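Local atomic coordinates of tylactone synthase starter module and modules 1 & 2 (Streptomyces fradiae, PDB entry 2Z5L), a protein that probably reduces a keto group of the growing polyketide chain with NADPH, as the first ketoreductase of the tylosin polyketide synthase. Residues I345-V350 and A399-Y404; F389-G394 and A406-L411. One frame throughout, in Å; residues are numbered along the deposited sequence.

Interaction 1: I345-V350 and A399-Y404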
loop_
_atom_site.group_PDB
_atom_site.type_symbol
_atom_site.label_atom_id
_atom_site.label_comp_id
_atom_site.label_asym_id
_atom_site.label_seq_id
_atom_site.Cartn_x
_atom_site.Cartn_y
_atom_site.Cartn_z
ATOM N N ILE A 345 6.826 -6.503 9.812
ATOM C CA ILE A 345 6.485 -7.837 10.286
ATOM C C ILE A 345 5.659 -8.642 9.302
ATOM O O ILE A 345 4.911 -8.086 8.497
ATOM C CB ILE A 345 5.688 -7.767 11.576
ATOM C CG1 ILE A 345 4.319 -7.171 11.288
ATOM C CG2 ILE A 345 6.416 -6.906 12.598
ATOM C CD1 ILE A 345 3.380 -7.265 12.448
ATOM N N LEU A 346 5.783 -9.961 9.386
ATOM C CA LEU A 346 5.033 -10.843 8.503
ATOM C C LEU A 346 3.555 -10.787 8.866
ATOM O O LEU A 346 3.174 -10.907 10.039
ATOM C CB LEU A 346 5.551 -12.285 8.612
ATOM C CG LEU A 346 5.717 -13.076 7.304
ATOM C CD1 LEU A 346 6.320 -14.438 7.609
ATOM C CD2 LEU A 346 4.368 -13.236 6.601
ATOM N N ASP A 347 2.736 -10.578 7.840
ATOM C CA ASP A 347 1.286 -10.509 7.995
ATOM C C ASP A 347 0.545 -11.490 7.106
ATOM O O ASP A 347 0.776 -11.553 5.901
ATOM C CB ASP A 347 0.730 -9.119 7.668
ATOM C CG ASP A 347 -0.793 -9.093 7.694
ATOM O OD1 ASP A 347 -1.361 -9.579 8.700
ATOM O OD2 ASP A 347 -1.427 -8.594 6.723
ATOM N N ASP A 348 -0.353 -12.255 7.713
ATOM C CA ASP A 348 -1.172 -13.189 6.962
ATOM C C ASP A 348 -2.449 -13.521 7.728
ATOM O O ASP A 348 -2.536 -14.511 8.457
ATOM C CB ASP A 348 -0.372 -14.455 6.554
ATOM C CG ASP A 348 0.187 -15.242 7.741
ATOM O OD1 ASP A 348 0.855 -14.628 8.622
ATOM O OD2 ASP A 348 -0.014 -16.485 7.762
ATOM N N ALA A 349 -3.432 -12.641 7.563
ATOM C CA ALA A 349 -4.735 -12.783 8.192
ATOM C C ALA A 349 -5.822 -12.272 7.243
ATOM O O ALA A 349 -5.795 -11.113 6.827
ATOM C CB ALA A 349 -4.773 -11.998 9.503
ATOM N N VAL A 350 -6.760 -13.148 6.887
ATOM C CA VAL A 350 -7.855 -12.775 6.009
ATOM C C VAL A 350 -8.741 -11.758 6.697
ATOM O O VAL A 350 -8.742 -11.638 7.928
ATOM C CB VAL A 350 -8.728 -13.997 5.631
ATOM C CG1 VAL A 350 -7.942 -14.929 4.733
ATOM C CG2 VAL A 350 -9.173 -14.716 6.893
ATOM N N ALA A 399 -4.652 -11.486 -1.485
ATOM C CA ALA A 399 -5.489 -12.010 -0.411
ATOM C C ALA A 399 -4.759 -12.376 0.885
ATOM O O ALA A 399 -3.600 -12.790 0.866
ATOM C CB ALA A 399 -6.271 -13.233 -0.918
ATOM N N GLY A 400 -5.464 -12.240 2.007
ATOM C CA GLY A 400 -4.891 -12.573 3.295
ATOM C C GLY A 400 -3.929 -11.545 3.852
ATOM O O GLY A 400 -3.455 -11.720 4.966
ATOM N N GLN A 401 -3.625 -10.486 3.102
ATOM C CA GLN A 401 -2.695 -9.474 3.599
ATOM C C GLN A 401 -3.255 -8.039 3.506
ATOM O O GLN A 401 -2.585 -7.112 3.005
ATOM C CB GLN A 401 -1.369 -9.585 2.844
ATOM C CG GLN A 401 -0.697 -10.921 3.011
ATOM C CD GLN A 401 0.615 -10.968 2.287
ATOM O OE1 GLN A 401 0.668 -10.861 1.052
ATOM N NE2 GLN A 401 1.698 -11.113 3.047
ATOM N N GLY A 402 -4.485 -7.865 3.978
ATOM C CA GLY A 402 -5.126 -6.559 3.931
ATOM C C GLY A 402 -4.430 -5.525 4.802
ATOM O O GLY A 402 -4.280 -4.370 4.408
ATOM N N ALA A 403 -3.982 -5.933 5.981
ATOM C CA ALA A 403 -3.340 -4.989 6.886
ATOM C C ALA A 403 -1.972 -4.656 6.341
ATOM O O ALA A 403 -1.481 -3.533 6.475
ATOM C CB ALA A 403 -3.230 -5.595 8.292
ATOM N N TYR A 404 -1.346 -5.639 5.710
ATOM C CA TYR A 404 -0.020 -5.425 5.140
ATOM C C TYR A 404 -0.084 -4.509 3.908
ATOM O O TYR A 404 0.825 -3.704 3.655
ATOM C CB TYR A 404 0.608 -6.772 4.767
ATOM C CG TYR A 404 2.099 -6.714 4.548
ATOM C CD1 TYR A 404 2.956 -6.298 5.572
ATOM C CD2 TYR A 404 2.666 -7.145 3.344
ATOM C CE1 TYR A 404 4.332 -6.324 5.411
ATOM C CE2 TYR A 404 4.040 -7.176 3.172
ATOM C CZ TYR A 404 4.870 -6.767 4.212
ATOM O OH TYR A 404 6.234 -6.830 4.077
HETATM O O HOH W 1 -4.376 -8.826 7.529
HETATM O O HOH W 2 -6.591 -9.675 4.776
#

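Interaction 2: F389-G394 and A406-L411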
loop_
_atom_site.group_PDB
_atom_site.type_symbol
_atom_site.label_atom_id
_atom_site.label_comp_id
_atom_site.label_asym_id
_atom_site.label_seq_id
_atom_site.Cartn_x
_atom_site.Cartn_y
_atom_site.Cartn_z
ATOM N N PHE A 389 11.113 0.265 1.817
ATOM C CA PHE A 389 10.890 -1.072 1.261
ATOM C C PHE A 389 9.418 -1.408 1.388
ATOM O O PHE A 389 8.937 -1.775 2.456
ATOM C CB PHE A 389 11.729 -2.110 2.009
ATOM C CG PHE A 389 13.162 -2.122 1.593
ATOM C CD1 PHE A 389 13.959 -1.000 1.789
ATOM C CD2 PHE A 389 13.717 -3.245 0.994
ATOM C CE1 PHE A 389 15.296 -0.994 1.396
ATOM C CE2 PHE A 389 15.051 -3.245 0.599
ATOM C CZ PHE A 389 15.843 -2.114 0.803
ATOM N N SER A 390 8.709 -1.256 0.280
ATOM C CA SER A 390 7.296 -1.538 0.227
ATOM C C SER A 390 7.122 -2.979 -0.253
ATOM O O SER A 390 8.080 -3.746 -0.319
ATOM C CB SER A 390 6.611 -0.548 -0.727
ATOM O OG SER A 390 5.210 -0.666 -0.662
ATOM N N SER A 391 5.888 -3.328 -0.584
ATOM C CA SER A 391 5.524 -4.656 -1.058
ATOM C C SER A 391 4.507 -4.493 -2.189
ATOM O O SER A 391 3.707 -3.551 -2.185
ATOM C CB SER A 391 4.894 -5.463 0.082
ATOM O OG SER A 391 4.431 -6.720 -0.389
ATOM N N VAL A 392 4.535 -5.419 -3.141
ATOM C CA VAL A 392 3.611 -5.395 -4.272
ATOM C C VAL A 392 2.184 -5.625 -3.759
ATOM O O VAL A 392 1.200 -5.333 -4.447
ATOM C CB VAL A 392 3.962 -6.494 -5.304
ATOM C CG1 VAL A 392 3.682 -7.858 -4.715
ATOM C CG2 VAL A 392 3.177 -6.279 -6.592
ATOM N N THR A 393 2.082 -6.134 -2.534
ATOM C CA THR A 393 0.785 -6.385 -1.929
ATOM C C THR A 393 0.001 -5.085 -1.784
ATOM O O THR A 393 -1.230 -5.082 -1.852
ATOM C CB THR A 393 0.929 -7.031 -0.545
ATOM O OG1 THR A 393 1.681 -6.160 0.307
ATOM C CG2 THR A 393 1.647 -8.386 -0.662
ATOM N N GLY A 394 0.724 -3.986 -1.584
ATOM C CA GLY A 394 0.091 -2.692 -1.426
ATOM C C GLY A 394 -0.062 -1.924 -2.725
ATOM O O GLY A 394 -0.514 -0.776 -2.701
ATOM N N ALA A 406 -2.386 -2.190 3.390
ATOM C CA ALA A 406 -2.695 -0.829 3.796
ATOM C C ALA A 406 -1.378 -0.151 4.177
ATOM O O ALA A 406 -1.071 0.940 3.694
ATOM C CB ALA A 406 -3.669 -0.819 4.977
ATOM N N ALA A 407 -0.583 -0.833 4.999
ATOM C CA ALA A 407 0.689 -0.291 5.476
ATOM C C ALA A 407 1.681 0.041 4.360
ATOM O O ALA A 407 2.286 1.115 4.347
ATOM C CB ALA A 407 1.327 -1.262 6.464
ATOM N N ASN A 408 1.863 -0.890 3.434
ATOM C CA ASN A 408 2.773 -0.665 2.331
ATOM C C ASN A 408 2.226 0.449 1.428
ATOM O O ASN A 408 2.987 1.316 0.981
ATOM C CB ASN A 408 3.032 -1.985 1.598
ATOM C CG ASN A 408 3.992 -2.872 2.373
ATOM O OD1 ASN A 408 5.182 -2.566 2.469
ATOM N ND2 ASN A 408 3.481 -3.952 2.950
ATOM N N ALA A 409 0.916 0.468 1.198
ATOM C CA ALA A 409 0.330 1.537 0.394
ATOM C C ALA A 409 0.735 2.892 1.020
ATOM O O ALA A 409 1.052 3.839 0.302
ATOM C CB ALA A 409 -1.200 1.395 0.352
ATOM N N ALA A 410 0.746 2.978 2.352
ATOM C CA ALA A 410 1.124 4.223 3.028
ATOM C C ALA A 410 2.588 4.630 2.866
ATOM O O ALA A 410 2.916 5.827 2.895
ATOM C CB ALA A 410 0.784 4.158 4.520
ATOM N N LEU A 411 3.482 3.656 2.752
ATOM C CA LEU A 411 4.886 3.970 2.569
ATOM C C LEU A 411 5.030 4.683 1.229
ATOM O O LEU A 411 5.764 5.661 1.114
ATOM C CB LEU A 411 5.747 2.696 2.563
ATOM C CG LEU A 411 5.973 1.991 3.911
ATOM C CD1 LEU A 411 6.819 0.740 3.719
ATOM C CD2 LEU A 411 6.652 2.956 4.880
#

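Interaction 1: I345-V350 and A399-Y404
Asp-347 lies over the first turn of helix 402-419 and meets Tyr-404 through CB, CG and OD2. CB of Asp-347 packs 3.7 Å from CB of Tyr-404. CG of Asp-347 lies 4.0 Å from CB of Tyr-404. It stands anti to the backbone N (chi1 174°), and this aims the carboxylate at the start of the helix. At the tip, OD2 of Asp-347 accepts a weak hydrogen bond from Tyr-404 N at 3.1 Å. Water 1 also donates to OD2 of Asp-347 at 3.1 Å and can donate to Ala-349 O, though both bonds need not be full at once. The Asp-347 and Tyr-404 side chains point opposite ways as they pass, carboxylate and ring planes 47° apart.

Asp-347 O takes a hydrogen bond of 3.0 Å from NE2 of Gln-401, the N-cap residue. The bond is fairly straight (161° at the hydrogen). NE2 also binds Glu-444, while OE1 of Gln-401 is bound by Asn-398, so both ends of the amide have partners. Ala-349 N makes a weak 2.8 Å bond to Gly-400 O. Water 2 bridges the segments, 2.6 Å from Ala-349 O and 2.9 Å from Gly-402 N.

Leu-346, Asp-347 and Asp-348 match the Leu-Asp-Asp motif of B-type ketoreductases. The motif loop sits against the helix bearing Tyr-404, the tyrosine of the short-chain dehydrogenase/reductase YxxxN pattern, consistent with a place beside the active site.

Interaction 2: F389-G394 and A406-L411
Strand 389-391 and helix 406-411 run at 133° to each other, their axes 7.3 Å apart at the closest point, and beyond the strand CA of Gly-394 comes within 4.6 Å of CA of Ala-409. Gly-394 has no side chain, which suits this close approach. Its O touches CB of Ala-409.

Asn-408 carries most of the contact. CG of Asn-408 lies opposite the carbonyl carbon (chi1 -76°), which turns the amide to the backbone of Ser-390 and Ser-391. OD1 of Asn-408 sits 3.2 Å from CA of Ser-390, and is hydrogen-bonded to NZ of Lys-366. ND2 of Asn-408 lies 3.5 Å from CB of Ser-391 and gives its hydrogen bond to O of Tyr-404, one turn back. Both ends of the amide are thus held by partners beyond the two segments. OG of Ser-390 packs 3.4 Å from CB of Asn-408 and bonds to Asp-412. Next door, the hydroxyls of Ser-391 and Thr-393 share a hydrogen bond, OG to OG1, of 2.9 Å. Leu-411 brings CD1 to 3.5 Å from O of Phe-389.

The strand and helix belong to the Rossmann-type beta-alpha-beta unit that ends in strand 426-430. Helix 356-376 packs on Ala-407 and Leu-411, and helix 160-175 on Ala-406 and Ala-410.

How the interactions relate
Both interactions lie in the KR domain and share helix 402-419. Interaction 1 uses its start, interaction 2 the turns that follow, and their centres are 11 Å apart. The segments alternate along the chain: 345-350, 389-394, 399-404, then 406-411. The two contacts touch directly. CD2 of Tyr-404 is 3.3 Å from OG1 of Thr-393, and CE2 of Tyr-404 is 3.6 Å from OG of Ser-391. Ser-391, Tyr-404, Asn-408 and nearby Lys-366 match the Ser-Tyr-Asn-Lys tetrad of short-chain dehydrogenases/reductases, consistent with an active site here. Through Tyr-404 the loop with the Leu-Asp-Asp motif is thus in contact with the probable active site.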